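Long-range contacts in Abbfa_003403 (Acinetobacter baumannii, PDB 4ZXH), which is a four-domain nonribosomal peptide synthetase whose condensation, adenylation, carrier and thioesterase domains probably build and release a peptide product: residues P1052-E1057 and R1094-P1099; T1116-E1121 and Y1144-Q1149; Q1126-Y1131 and M1153-T1158. One frame throughout, in Å; residues are numbered along the deposited sequence.

Interaction 1: P1052-E1057 and R1094-P1099; sequences PSIVIE and RAIQSP
R1094 and E1057 form a salt bridge at one end of this strand pair. NE of R1094 donates to OE1 of E1057 over 2.7 Å, while its NH2 adds a weak bond to the same oxygen. The oxygen lies in the guanidinium plane, at its edge, yet the bond arrives 46° above the carboxylate plane, and the two planes are 49° apart. OE2 of E1057 pairs with R1060. At the pair's centre, I1056 N donates to A1095 O (3.0 Å), and A1095 N returns a bond to I1056 O (3.1 Å). Past the strand, Q1097 N reaches I1054 O (2.9 Å). With chi1 of 69° setting CG of Q1097 between backbone N and carbonyl carbon, the extended chain brings NE2 to S1053 O in a weak bond.

V1055 and E1057 face I1096 and R1094 in non-hydrogen-bonded pairs that flank the hydrogen-bonded I1056-A1095 pair. Strand 1055-1057 runs antiparallel to 1093-1096 and is outermost in a sheet whose other strands are parallel, as in the alpha/beta-hydrolase fold of thioesterases.

V1055 N is held by S1053 OG in an ST turn. CG2 of V1055 meets CG1 of I1096 (4.1 Å) on one sheet face, and CG2 of I1056 meets CB of A1095 (3.9 Å) on the other. I1054 lays CG1 against CG2 of I1096 and CG2 against CG of P1099, each 4.0 Å away.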
ATOM      1  N   PRO A1052      18.486   6.405  27.837  1.00 83.34           N
ATOM      2  CA  PRO A1052      17.316   6.330  28.721  1.00 71.07           C
ATOM      3  C   PRO A1052      17.655   6.722  30.151  1.00 65.09           C
ATOM      4  O   PRO A1052      18.762   6.472  30.624  1.00 74.99           O
ATOM      5  CB  PRO A1052      16.912   4.854  28.655  1.00 63.50           C
ATOM      6  CG  PRO A1052      17.511   4.350  27.391  1.00 67.90           C
ATOM      7  CD  PRO A1052      18.799   5.099  27.235  1.00 73.80           C
ATOM      8  N   SER A1053      16.711   7.354  30.829  1.00 54.88           N
ATOM      9  CA  SER A1053      16.838   7.567  32.258  1.00 50.74           C
ATOM     10  C   SER A1053      16.716   6.211  32.993  1.00 47.46           C
ATOM     11  O   SER A1053      16.090   5.271  32.490  1.00 43.99           O
ATOM     12  CB  SER A1053      15.775   8.567  32.734  1.00 47.21           C
ATOM     13  OG  SER A1053      15.775   8.693  34.150  1.00 51.01           O
ATOM     14  N   ILE A1054      17.317   6.097  34.171  1.00 41.18           N
ATOM     15  CA  ILE A1054      17.163   4.877  34.957  1.00 33.16           C
ATOM     16  C   ILE A1054      15.874   4.893  35.775  1.00 28.65           C
ATOM     17  O   ILE A1054      15.547   3.919  36.451  1.00 41.51           O
ATOM     18  CB  ILE A1054      18.364   4.643  35.896  1.00 32.94           C
ATOM     19  CG1 ILE A1054      18.394   5.661  37.037  1.00 30.01           C
ATOM     20  CG2 ILE A1054      19.673   4.652  35.113  1.00 29.25           C
ATOM     21  CD1 ILE A1054      19.582   5.463  37.951  1.00 26.46           C
ATOM     22  N   VAL A1055      15.138   5.995  35.695  1.00 30.29           N
ATOM     23  CA  VAL A1055      13.803   6.085  36.287  1.00 35.05           C
ATOM     24  C   VAL A1055      12.715   5.962  35.224  1.00 37.05           C
ATOM     25  O   VAL A1055      12.709   6.692  34.222  1.00 33.66           O
ATOM     26  CB  VAL A1055      13.581   7.415  37.039  1.00 40.29           C
ATOM     27  CG1 VAL A1055      12.187   7.435  37.632  1.00 33.08           C
ATOM     28  CG2 VAL A1055      14.628   7.625  38.124  1.00 29.10           C
ATOM     29  N   ILE A1056      11.803   5.024  35.452  1.00 29.70           N
ATOM     30  CA  ILE A1056      10.635   4.828  34.594  1.00 29.61           C
ATOM     31  C   ILE A1056       9.404   5.152  35.427  1.00 33.20           C
ATOM     32  O   ILE A1056       9.239   4.624  36.531  1.00 39.14           O
ATOM     33  CB  ILE A1056      10.586   3.369  34.017  1.00 31.53           C
ATOM     34  CG1 ILE A1056       9.323   3.110  33.209  1.00 34.36           C
ATOM     35  CG2 ILE A1056      10.673   2.365  35.104  1.00 36.22           C
ATOM     36  CD1 ILE A1056       9.042   4.173  32.192  1.00 50.09           C
ATOM     37  N   GLU A1057       8.558   6.060  34.947  1.00 34.73           N
ATOM     38  CA  GLU A1057       7.350   6.366  35.708  1.00 35.20           C
ATOM     39  C   GLU A1057       6.201   5.475  35.237  1.00 36.17           C
ATOM     40  O   GLU A1057       5.670   5.679  34.153  1.00 34.17           O
ATOM     41  CB  GLU A1057       6.984   7.847  35.597  1.00 24.72           C
ATOM     42  CG  GLU A1057       5.797   8.268  36.479  1.00 33.77           C
ATOM     43  CD  GLU A1057       5.743   9.780  36.763  1.00 50.68           C
ATOM     44  OE1 GLU A1057       6.767  10.372  37.178  1.00 55.80           O
ATOM     45  OE2 GLU A1057       4.675  10.386  36.530  1.00 55.07           O
ATOM     46  N   ARG A1094       7.121   4.893  40.661  1.00 24.08           N
ATOM     47  CA  ARG A1094       8.356   5.043  39.914  1.00 22.31           C
ATOM     48  C   ARG A1094       9.255   3.880  40.250  1.00 23.56           C
ATOM     49  O   ARG A1094       9.289   3.421  41.386  1.00 31.97           O
ATOM     50  CB  ARG A1094       9.031   6.365  40.248  1.00 25.05           C
ATOM     51  CG  ARG A1094       8.105   7.543  40.104  1.00 31.88           C
ATOM     52  CD  ARG A1094       8.870   8.843  39.990  1.00 35.22           C
ATOM     53  NE  ARG A1094       8.006   9.930  39.555  1.00 34.11           N
ATOM     54  CZ  ARG A1094       7.701  10.966  40.315  1.00 42.02           C
ATOM     55  NH1 ARG A1094       8.208  11.048  41.537  1.00 46.39           N
ATOM     56  NH2 ARG A1094       6.907  11.922  39.847  1.00 47.26           N
ATOM     57  N   ALA A1095       9.963   3.385  39.250  1.00 23.48           N
ATOM     58  CA  ALA A1095      10.805   2.213  39.415  1.00 31.15           C
ATOM     59  C   ALA A1095      12.159   2.549  38.845  1.00 33.67           C
ATOM     60  O   ALA A1095      12.259   3.373  37.930  1.00 34.39           O
ATOM     61  CB  ALA A1095      10.207   0.981  38.711  1.00 17.92           C
ATOM     62  N   ILE A1096      13.200   1.922  39.380  1.00 25.32           N
ATOM     63  CA  ILE A1096      14.545   2.249  38.950  1.00 20.79           C
ATOM     64  C   ILE A1096      15.292   1.033  38.429  1.00 26.11           C
ATOM     65  O   ILE A1096      15.506   0.060  39.153  1.00 29.98           O
ATOM     66  CB  ILE A1096      15.323   2.888  40.086  1.00 22.71           C
ATOM     67  CG1 ILE A1096      14.655   4.212  40.467  1.00 28.27           C
ATOM     68  CG2 ILE A1096      16.776   3.075  39.690  1.00 25.71           C
ATOM     69  CD1 ILE A1096      15.458   5.075  41.410  1.00 33.98           C
ATOM     70  N   GLN A1097      15.678   1.085  37.159  1.00 22.89           N
ATOM     71  CA  GLN A1097      16.527   0.043  36.590  1.00 28.87           C
ATOM     72  C   GLN A1097      18.016   0.383  36.812  1.00 31.76           C
ATOM     73  O   GLN A1097      18.373   1.532  37.045  1.00 39.30           O
ATOM     74  CB  GLN A1097      16.234  -0.118  35.099  1.00 20.42           C
ATOM     75  CG  GLN A1097      16.693   1.059  34.289  1.00 21.22           C
ATOM     76  CD  GLN A1097      16.271   0.953  32.856  1.00 38.87           C
ATOM     77  OE1 GLN A1097      15.825  -0.103  32.399  1.00 45.08           O
ATOM     78  NE2 GLN A1097      16.371   2.063  32.136  1.00 41.79           N
ATOM     79  N   SER A1098      18.886  -0.608  36.729  1.00 25.53           N
ATOM     80  CA  SER A1098      20.317  -0.342  36.867  1.00 31.64           C
ATOM     81  C   SER A1098      20.922   0.345  35.635  1.00 32.60           C
ATOM     82  O   SER A1098      20.603  -0.003  34.491  1.00 37.54           O
ATOM     83  CB  SER A1098      21.056  -1.651  37.154  1.00 24.77           C
ATOM     84  OG  SER A1098      22.451  -1.478  37.072  1.00 26.85           O
ATOM     85  N   PRO A1099      21.804   1.320  35.861  1.00 33.33           N
ATOM     86  CA  PRO A1099      22.585   1.915  34.760  1.00 40.93           C
ATOM     87  C   PRO A1099      23.317   0.842  33.934  1.00 39.10           C
ATOM     88  O   PRO A1099      23.552   0.997  32.737  1.00 36.71           O
ATOM     89  CB  PRO A1099      23.596   2.817  35.481  1.00 35.27           C
ATOM     90  CG  PRO A1099      22.968   3.135  36.796  1.00 36.32           C
ATOM     91  CD  PRO A1099      22.126   1.921  37.166  1.00 38.06           C
TER

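Interaction 2: T1116-E1121 and Y1144-Q1149; sequences TLYIAE and YEISRQ
I1146 and Q1149, one helical turn apart, are the residues of Y1144-Q1149 that touch T1116-E1121. E1145 comes first in sequence and does not touch the other segment. Its carboxylate takes R1148 side-on, NE to OE1 and NH2 to OE2. OE2 also spends its anti lone pair on NE2 of Q1149 (3.1 Å), lying in that amide's plane, and so helps position the group that meets T1116.

I1146 supplies the apolar centre. Its CG2 branch, anti to the backbone N at chi1 -76°, lies 3.7 Å from CG1 of I1119, the two side chains sliding past each other in opposite directions. The CG1 branch, extended at chi2, carries CD1 to CB of Y1118 (4.0 Å).

Q1149 ends the walk. Its CB packs on CD1 of I1119 (3.8 Å), and the extended chain beyond CG carries the amide to T1116, whose OG1 donates to OE1 over 2.9 Å. The hydroxyl lies in the carbonyl plane on a lone pair, at a C=O...O angle of 114°. NE2 also bonds the E1112 carbonyl, so both ends of the amide are engaged, which fixes its rotation.

The segments pass at -72°, with axes 9.9 Å apart. Helices 1111-1125 and 1138-1152 meet over strand 1067-1070, where F1070 touches both Y1118 and I1146, and the phenol of Y1118 bonds H1071; S1147 turns instead to strand 1157-1163.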
ATOM      1  N   THR A1116      23.247   5.508  47.391  1.00 49.09           N
ATOM      2  CA  THR A1116      23.584   6.913  47.237  1.00 36.51           C
ATOM      3  C   THR A1116      23.251   7.418  45.835  1.00 43.47           C
ATOM      4  O   THR A1116      22.639   8.468  45.670  1.00 46.33           O
ATOM      5  CB  THR A1116      25.078   7.175  47.510  1.00 47.48           C
ATOM      6  OG1 THR A1116      25.395   6.795  48.851  1.00 46.34           O
ATOM      7  CG2 THR A1116      25.402   8.648  47.309  1.00 41.18           C
ATOM      8  N   LEU A1117      23.659   6.662  44.822  1.00 39.06           N
ATOM      9  CA  LEU A1117      23.397   7.042  43.440  1.00 38.97           C
ATOM     10  C   LEU A1117      21.903   7.190  43.170  1.00 41.94           C
ATOM     11  O   LEU A1117      21.475   8.179  42.562  1.00 51.77           O
ATOM     12  CB  LEU A1117      23.983   6.011  42.479  1.00 42.14           C
ATOM     13  CG  LEU A1117      23.724   6.367  41.016  1.00 43.79           C
ATOM     14  CD1 LEU A1117      24.501   7.631  40.706  1.00 45.39           C
ATOM     15  CD2 LEU A1117      24.094   5.231  40.063  1.00 38.24           C
ATOM     16  N   TYR A1118      21.121   6.206  43.622  1.00 31.99           N
ATOM     17  CA  TYR A1118      19.672   6.203  43.390  1.00 37.80           C
ATOM     18  C   TYR A1118      18.997   7.318  44.180  1.00 47.84           C
ATOM     19  O   TYR A1118      18.118   8.005  43.649  1.00 47.87           O
ATOM     20  CB  TYR A1118      19.041   4.846  43.747  1.00 27.45           C
ATOM     21  CG  TYR A1118      19.507   3.700  42.874  1.00 33.11           C
ATOM     22  CD1 TYR A1118      20.237   3.930  41.708  1.00 31.40           C
ATOM     23  CD2 TYR A1118      19.220   2.389  43.211  1.00 37.45           C
ATOM     24  CE1 TYR A1118      20.668   2.902  40.918  1.00 25.06           C
ATOM     25  CE2 TYR A1118      19.646   1.335  42.408  1.00 29.04           C
ATOM     26  CZ  TYR A1118      20.374   1.603  41.274  1.00 28.41           C
ATOM     27  OH  TYR A1118      20.805   0.554  40.496  1.00 32.17           O
ATOM     28  N   ILE A1119      19.411   7.498  45.437  1.00 45.45           N
ATOM     29  CA  ILE A1119      18.878   8.579  46.268  1.00 42.08           C
ATOM     30  C   ILE A1119      19.016   9.941  45.593  1.00 39.87           C
ATOM     31  O   ILE A1119      18.075  10.728  45.595  1.00 51.01           O
ATOM     32  CB  ILE A1119      19.558   8.631  47.642  1.00 38.52           C
ATOM     33  CG1 ILE A1119      18.918   7.608  48.572  1.00 34.77           C
ATOM     34  CG2 ILE A1119      19.401   9.993  48.256  1.00 38.59           C
ATOM     35  CD1 ILE A1119      19.617   7.481  49.898  1.00 40.17           C
ATOM     36  N   ALA A1120      20.169  10.214  44.997  1.00 36.92           N
ATOM     37  CA  ALA A1120      20.340  11.454  44.242  1.00 38.68           C
ATOM     38  C   ALA A1120      19.352  11.522  43.074  1.00 56.64           C
ATOM     39  O   ALA A1120      18.760  12.573  42.838  1.00 62.23           O
ATOM     40  CB  ALA A1120      21.764  11.593  43.743  1.00 39.87           C
ATOM     41  N   GLU A1121      19.163  10.416  42.351  1.00 45.65           N
ATOM     42  CA  GLU A1121      18.152  10.393  41.284  1.00 45.86           C
ATOM     43  C   GLU A1121      16.739  10.665  41.825  1.00 45.29           C
ATOM     44  O   GLU A1121      15.954  11.361  41.184  1.00 46.59           O
ATOM     45  CB  GLU A1121      18.167   9.058  40.523  1.00 31.14           C
ATOM     46  CG  GLU A1121      19.159   9.005  39.348  1.00 42.64           C
ATOM     47  CD  GLU A1121      18.796   9.954  38.197  1.00 58.63           C
ATOM     48  OE1 GLU A1121      17.623   9.944  37.756  1.00 64.65           O
ATOM     49  OE2 GLU A1121      19.679  10.712  37.733  1.00 64.29           O
ATOM     50  N   TYR A1144      16.024  -1.163  51.757  1.00 33.21           N
ATOM     51  CA  TYR A1144      16.466  -1.150  53.142  1.00 30.21           C
ATOM     52  C   TYR A1144      17.660  -0.227  53.281  1.00 32.53           C
ATOM     53  O   TYR A1144      17.671   0.647  54.152  1.00 33.71           O
ATOM     54  CB  TYR A1144      16.811  -2.565  53.600  1.00 34.23           C
ATOM     55  CG  TYR A1144      17.048  -2.736  55.092  1.00 33.82           C
ATOM     56  CD1 TYR A1144      15.997  -2.657  56.000  1.00 37.08           C
ATOM     57  CD2 TYR A1144      18.310  -3.036  55.582  1.00 30.37           C
ATOM     58  CE1 TYR A1144      16.201  -2.838  57.357  1.00 40.01           C
ATOM     59  CE2 TYR A1144      18.530  -3.229  56.936  1.00 32.49           C
ATOM     60  CZ  TYR A1144      17.477  -3.124  57.821  1.00 42.93           C
ATOM     61  OH  TYR A1144      17.698  -3.314  59.171  1.00 44.65           O
ATOM     62  N   GLU A1145      18.650  -0.395  52.403  1.00 31.24           N
ATOM     63  CA  GLU A1145      19.866   0.418  52.492  1.00 41.26           C
ATOM     64  C   GLU A1145      19.595   1.887  52.136  1.00 39.89           C
ATOM     65  O   GLU A1145      20.203   2.798  52.701  1.00 36.38           O
ATOM     66  CB  GLU A1145      20.977  -0.151  51.595  1.00 34.06           C
ATOM     67  CG  GLU A1145      22.220   0.738  51.491  1.00 32.29           C
ATOM     68  CD  GLU A1145      22.936   0.942  52.833  1.00 43.69           C
ATOM     69  OE1 GLU A1145      22.744   0.119  53.764  1.00 41.46           O
ATOM     70  OE2 GLU A1145      23.700   1.928  52.951  1.00 43.69           O
ATOM     71  N   ILE A1146      18.672   2.119  51.209  1.00 35.87           N
ATOM     72  CA  ILE A1146      18.282   3.485  50.896  1.00 37.56           C
ATOM     73  C   ILE A1146      17.611   4.121  52.106  1.00 39.63           C
ATOM     74  O   ILE A1146      17.896   5.278  52.426  1.00 43.39           O
ATOM     75  CB  ILE A1146      17.370   3.547  49.684  1.00 31.63           C
ATOM     76  CG1 ILE A1146      18.208   3.353  48.426  1.00 29.31           C
ATOM     77  CG2 ILE A1146      16.693   4.879  49.599  1.00 32.64           C
ATOM     78  CD1 ILE A1146      17.413   3.439  47.171  1.00 31.20           C
ATOM     79  N   SER A1147      16.761   3.364  52.799  1.00 33.81           N
ATOM     80  CA  SER A1147      16.163   3.858  54.040  1.00 42.06           C
ATOM     81  C   SER A1147      17.222   4.207  55.064  1.00 51.21           C
ATOM     82  O   SER A1147      17.151   5.255  55.691  1.00 62.36           O
ATOM     83  CB  SER A1147      15.220   2.834  54.646  1.00 43.05           C
ATOM     84  OG  SER A1147      14.257   2.424  53.705  1.00 44.50           O
ATOM     85  N   ARG A1148      18.197   3.314  55.226  1.00 51.29           N
ATOM     86  CA  ARG A1148      19.260   3.480  56.214  1.00 47.87           C
ATOM     87  C   ARG A1148      20.003   4.788  55.988  1.00 50.75           C
ATOM     88  O   ARG A1148      20.407   5.450  56.951  1.00 61.98           O
ATOM     89  CB  ARG A1148      20.246   2.298  56.173  1.00 51.98           C
ATOM     90  CG  ARG A1148      21.126   2.176  57.430  1.00 57.57           C
ATOM     91  CD  ARG A1148      22.280   1.172  57.292  1.00 60.90           C
ATOM     92  NE  ARG A1148      23.267   1.606  56.305  1.00 65.94           N
ATOM     93  CZ  ARG A1148      24.174   2.562  56.511  1.00 71.75           C
ATOM     94  NH1 ARG A1148      24.225   3.194  57.680  1.00 76.54           N
ATOM     95  NH2 ARG A1148      25.032   2.891  55.545  1.00 64.93           N
ATOM     96  N   GLN A1149      20.170   5.166  54.722  1.00 48.14           N
ATOM     97  CA  GLN A1149      20.888   6.394  54.383  1.00 40.81           C
ATOM     98  C   GLN A1149      20.020   7.647  54.524  1.00 48.67           C
ATOM     99  O   GLN A1149      20.509   8.682  54.970  1.00 54.56           O
ATOM    100  CB  GLN A1149      21.451   6.317  52.964  1.00 39.39           C
ATOM    101  CG  GLN A1149      22.509   5.246  52.763  1.00 38.55           C
ATOM    102  CD  GLN A1149      23.318   5.455  51.487  1.00 44.19           C
ATOM    103  OE1 GLN A1149      23.292   6.530  50.891  1.00 52.24           O
ATOM    104  NE2 GLN A1149      24.044   4.424  51.066  1.00 41.06           N
TER

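Interaction 3: Q1126-Y1131 and M1153-T1158; sequences QPQGPY and MGQQVT
Y1131 and V1157 make a parallel beta bridge at the point where a loop and a turn feed two neighbouring strands of the thioesterase sheet, and a polar loop-to-loop contact lies just ahead of it. The bridge rests on two backbone bonds: Y1131 N donates to Q1156 O (3.0 Å), and T1158 N donates to Y1131 O (2.7 Å), the first N-H...O angle being 161°. Strand 1131-1136 and strand 1157-1163 therefore start level with each other.

Q1155 carries the contact farther back. Its chain starts with CG beside the backbone N and bends at chi2 (-59°), which brings the amide to the loop with both ends in use. OE1 accepts from G1129 N (3.0 Å), the donor standing above the carbonyl plane, and NE2 gives a bond to OE1 of Q1128 (3.2 Å). That second bond is nearly straight, 173° at the hydrogen, and lies in the Q1155 amide plane, although it too meets the Q1128 carbonyl from above; the two amides are turned well away from parallel. The aliphatic part of Q1155 lies along the Y1131 ring edge, CG being 3.8 Å from CE2.

The ring is held at its far end by OH, which donates to Q1126 O (2.6 Å), and one of its faces carries CA of G1129 near the rim. Behind a cis peptide bond, P1130 sets its CB close to T1158, whose hydroxyl bonds Q1065. Y1131 and Q1155 both reach L1150 of helix 1138-1152. Strand 1131-1136, this helix and strand 1157-1163 follow one another as a beta-alpha-beta crossover, the recurring unit of the alpha/beta-hydrolase fold.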
ATOM      1  N   GLN A1126      11.783  14.154  43.866  1.00 55.11           N
ATOM      2  CA  GLN A1126      11.211  14.334  45.206  1.00 50.39           C
ATOM      3  C   GLN A1126      12.293  14.755  46.221  1.00 54.10           C
ATOM      4  O   GLN A1126      12.902  13.913  46.891  1.00 53.99           O
ATOM      5  CB  GLN A1126      10.516  13.052  45.675  1.00 37.77           C
ATOM      6  CG  GLN A1126       9.655  13.219  46.918  1.00 39.04           C
ATOM      7  CD  GLN A1126       9.156  11.893  47.497  1.00 46.28           C
ATOM      8  OE1 GLN A1126       9.306  10.823  46.892  1.00 42.55           O
ATOM      9  NE2 GLN A1126       8.563  11.961  48.686  1.00 51.82           N
ATOM     10  N   PRO A1127      12.528  16.067  46.332  1.00 53.50           N
ATOM     11  CA  PRO A1127      13.577  16.674  47.158  1.00 58.39           C
ATOM     12  C   PRO A1127      13.433  16.406  48.656  1.00 63.21           C
ATOM     13  O   PRO A1127      14.442  16.289  49.354  1.00 62.62           O
ATOM     14  CB  PRO A1127      13.418  18.173  46.874  1.00 49.98           C
ATOM     15  CG  PRO A1127      12.715  18.244  45.562  1.00 48.73           C
ATOM     16  CD  PRO A1127      11.782  17.079  45.565  1.00 58.50           C
ATOM     17  N   GLN A1128      12.199  16.339  49.144  1.00 60.25           N
ATOM     18  CA  GLN A1128      11.960  16.184  50.575  1.00 58.18           C
ATOM     19  C   GLN A1128      11.032  15.003  50.831  1.00 60.46           C
ATOM     20  O   GLN A1128      10.210  14.637  49.979  1.00 59.42           O
ATOM     21  CB  GLN A1128      11.369  17.468  51.184  1.00 60.49           C
ATOM     22  CG  GLN A1128      12.257  18.723  51.059  1.00 69.73           C
ATOM     23  CD  GLN A1128      13.549  18.636  51.879  1.00 74.49           C
ATOM     24  OE1 GLN A1128      13.579  18.017  52.947  1.00 75.93           O
ATOM     25  NE2 GLN A1128      14.620  19.263  51.378  1.00 68.92           N
ATOM     26  N   GLY A1129      11.172  14.408  52.011  1.00 62.83           N
ATOM     27  CA  GLY A1129      10.356  13.278  52.402  1.00 54.70           C
ATOM     28  C   GLY A1129       9.016  13.695  52.964  1.00 46.60           C
ATOM     29  O   GLY A1129       8.647  14.863  52.892  1.00 63.22           O
ATOM     30  N   PRO A1130       8.276  12.745  53.546  1.00 49.44           N
ATOM     31  CA  PRO A1130       8.640  11.341  53.784  1.00 52.67           C
ATOM     32  C   PRO A1130       8.727  10.520  52.505  1.00 50.61           C
ATOM     33  O   PRO A1130       8.045  10.848  51.528  1.00 55.18           O
ATOM     34  CB  PRO A1130       7.496  10.817  54.668  1.00 49.73           C
ATOM     35  CG  PRO A1130       6.721  12.022  55.086  1.00 53.05           C
ATOM     36  CD  PRO A1130       6.917  13.038  54.018  1.00 48.56           C
ATOM     37  N   TYR A1131       9.552   9.475  52.522  1.00 44.70           N
ATOM     38  CA  TYR A1131       9.711   8.608  51.365  1.00 40.46           C
ATOM     39  C   TYR A1131       8.991   7.289  51.545  1.00 44.02           C
ATOM     40  O   TYR A1131       8.761   6.851  52.677  1.00 44.18           O
ATOM     41  CB  TYR A1131      11.186   8.371  51.081  1.00 35.36           C
ATOM     42  CG  TYR A1131      11.841   9.622  50.598  1.00 37.02           C
ATOM     43  CD1 TYR A1131      11.659  10.060  49.292  1.00 36.15           C
ATOM     44  CD2 TYR A1131      12.603  10.395  51.451  1.00 39.27           C
ATOM     45  CE1 TYR A1131      12.238  11.232  48.847  1.00 41.92           C
ATOM     46  CE2 TYR A1131      13.187  11.557  51.017  1.00 40.93           C
ATOM     47  CZ  TYR A1131      13.008  11.974  49.717  1.00 49.59           C
ATOM     48  OH  TYR A1131      13.605  13.141  49.288  1.00 58.51           O
ATOM     49  N   MET A1153      20.571  11.370  56.682  1.00 53.86           N
ATOM     50  CA  MET A1153      20.518  12.738  56.202  1.00 53.84           C
ATOM     51  C   MET A1153      19.238  13.440  56.683  1.00 60.99           C
ATOM     52  O   MET A1153      18.895  14.526  56.206  1.00 60.50           O
ATOM     53  CB  MET A1153      20.654  12.783  54.668  1.00 51.89           C
ATOM     54  CG  MET A1153      19.861  11.754  53.881  1.00 56.30           C
ATOM     55  SD  MET A1153      20.141  11.830  52.080  1.00 61.06           S
ATOM     56  CE  MET A1153      21.366  10.537  51.837  1.00 59.26           C
ATOM     57  N   GLY A1154      18.550  12.823  57.643  1.00 66.19           N
ATOM     58  CA  GLY A1154      17.414  13.452  58.299  1.00 56.38           C
ATOM     59  C   GLY A1154      16.057  13.266  57.641  1.00 67.76           C
ATOM     60  O   GLY A1154      15.049  13.747  58.148  1.00 71.95           O
ATOM     61  N   GLN A1155      16.019  12.579  56.508  1.00 59.50           N
ATOM     62  CA  GLN A1155      14.751  12.290  55.848  1.00 58.56           C
ATOM     63  C   GLN A1155      13.984  11.182  56.562  1.00 54.79           C
ATOM     64  O   GLN A1155      14.585  10.251  57.094  1.00 52.66           O
ATOM     65  CB  GLN A1155      14.986  11.899  54.388  1.00 57.00           C
ATOM     66  CG  GLN A1155      15.611  13.004  53.560  1.00 58.80           C
ATOM     67  CD  GLN A1155      14.756  14.255  53.538  1.00 55.95           C
ATOM     68  OE1 GLN A1155      13.542  14.200  53.774  1.00 51.46           O
ATOM     69  NE2 GLN A1155      15.381  15.392  53.243  1.00 51.90           N
ATOM     70  N   GLN A1156      12.658  11.270  56.584  1.00 52.65           N
ATOM     71  CA  GLN A1156      11.897  10.193  57.200  1.00 54.00           C
ATOM     72  C   GLN A1156      11.371   9.212  56.149  1.00 49.95           C
ATOM     73  O   GLN A1156      11.212   9.545  54.974  1.00 43.65           O
ATOM     74  CB  GLN A1156      10.747  10.735  58.066  1.00 58.08           C
ATOM     75  CG  GLN A1156      10.967  10.560  59.596  1.00 85.96           C
ATOM     76  CD  GLN A1156      11.377   9.125  60.034  1.00107.91           C
ATOM     77  OE1 GLN A1156      11.164   8.136  59.318  1.00 99.06           O
ATOM     78  NE2 GLN A1156      11.969   9.026  61.225  1.00106.28           N
ATOM     79  N   VAL A1157      11.136   7.985  56.596  1.00 50.92           N
ATOM     80  CA  VAL A1157      10.683   6.910  55.737  1.00 44.44           C
ATOM     81  C   VAL A1157       9.283   6.489  56.172  1.00 47.97           C
ATOM     82  O   VAL A1157       9.082   6.072  57.315  1.00 54.25           O
ATOM     83  CB  VAL A1157      11.633   5.710  55.808  1.00 37.66           C
ATOM     84  CG1 VAL A1157      11.148   4.614  54.905  1.00 34.93           C
ATOM     85  CG2 VAL A1157      13.042   6.125  55.429  1.00 43.68           C
ATOM     86  N   THR A1158       8.308   6.611  55.277  1.00 43.17           N
ATOM     87  CA  THR A1158       6.932   6.269  55.625  1.00 46.04           C
ATOM     88  C   THR A1158       6.792   4.770  55.841  1.00 47.20           C
ATOM     89  O   THR A1158       6.147   4.324  56.794  1.00 50.77           O
ATOM     90  CB  THR A1158       5.939   6.724  54.540  1.00 47.31           C
ATOM     91  OG1 THR A1158       5.941   8.154  54.472  1.00 52.81           O
ATOM     92  CG2 THR A1158       4.531   6.246  54.869  1.00 37.93           C
TER

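All three contacts lie on or beside the same seven-stranded sheet, interactions 2 and 3 wholly within the thioesterase region. Interactions 1 and 2 have centres 14 Å apart and touch: CG2 of V1055 lies 3.8 Å from OE1 of E1121, and CA of S1098 equally far from OH of Y1118. Interaction 3 lies 11 Å from interaction 2, centre to centre, and CD1 of I1119 meets CE of M1153 at 4.0 Å. Interactions 1 and 3 do not touch, with centres 19 Å apart. Helix 1138-1152, which follows a probable nucleophile elbow after strand 1131-1136, carries one segment of interaction 2 and leads into M1153-T1158 of interaction 3. None of these residues lines the phosphopantetheine pocket.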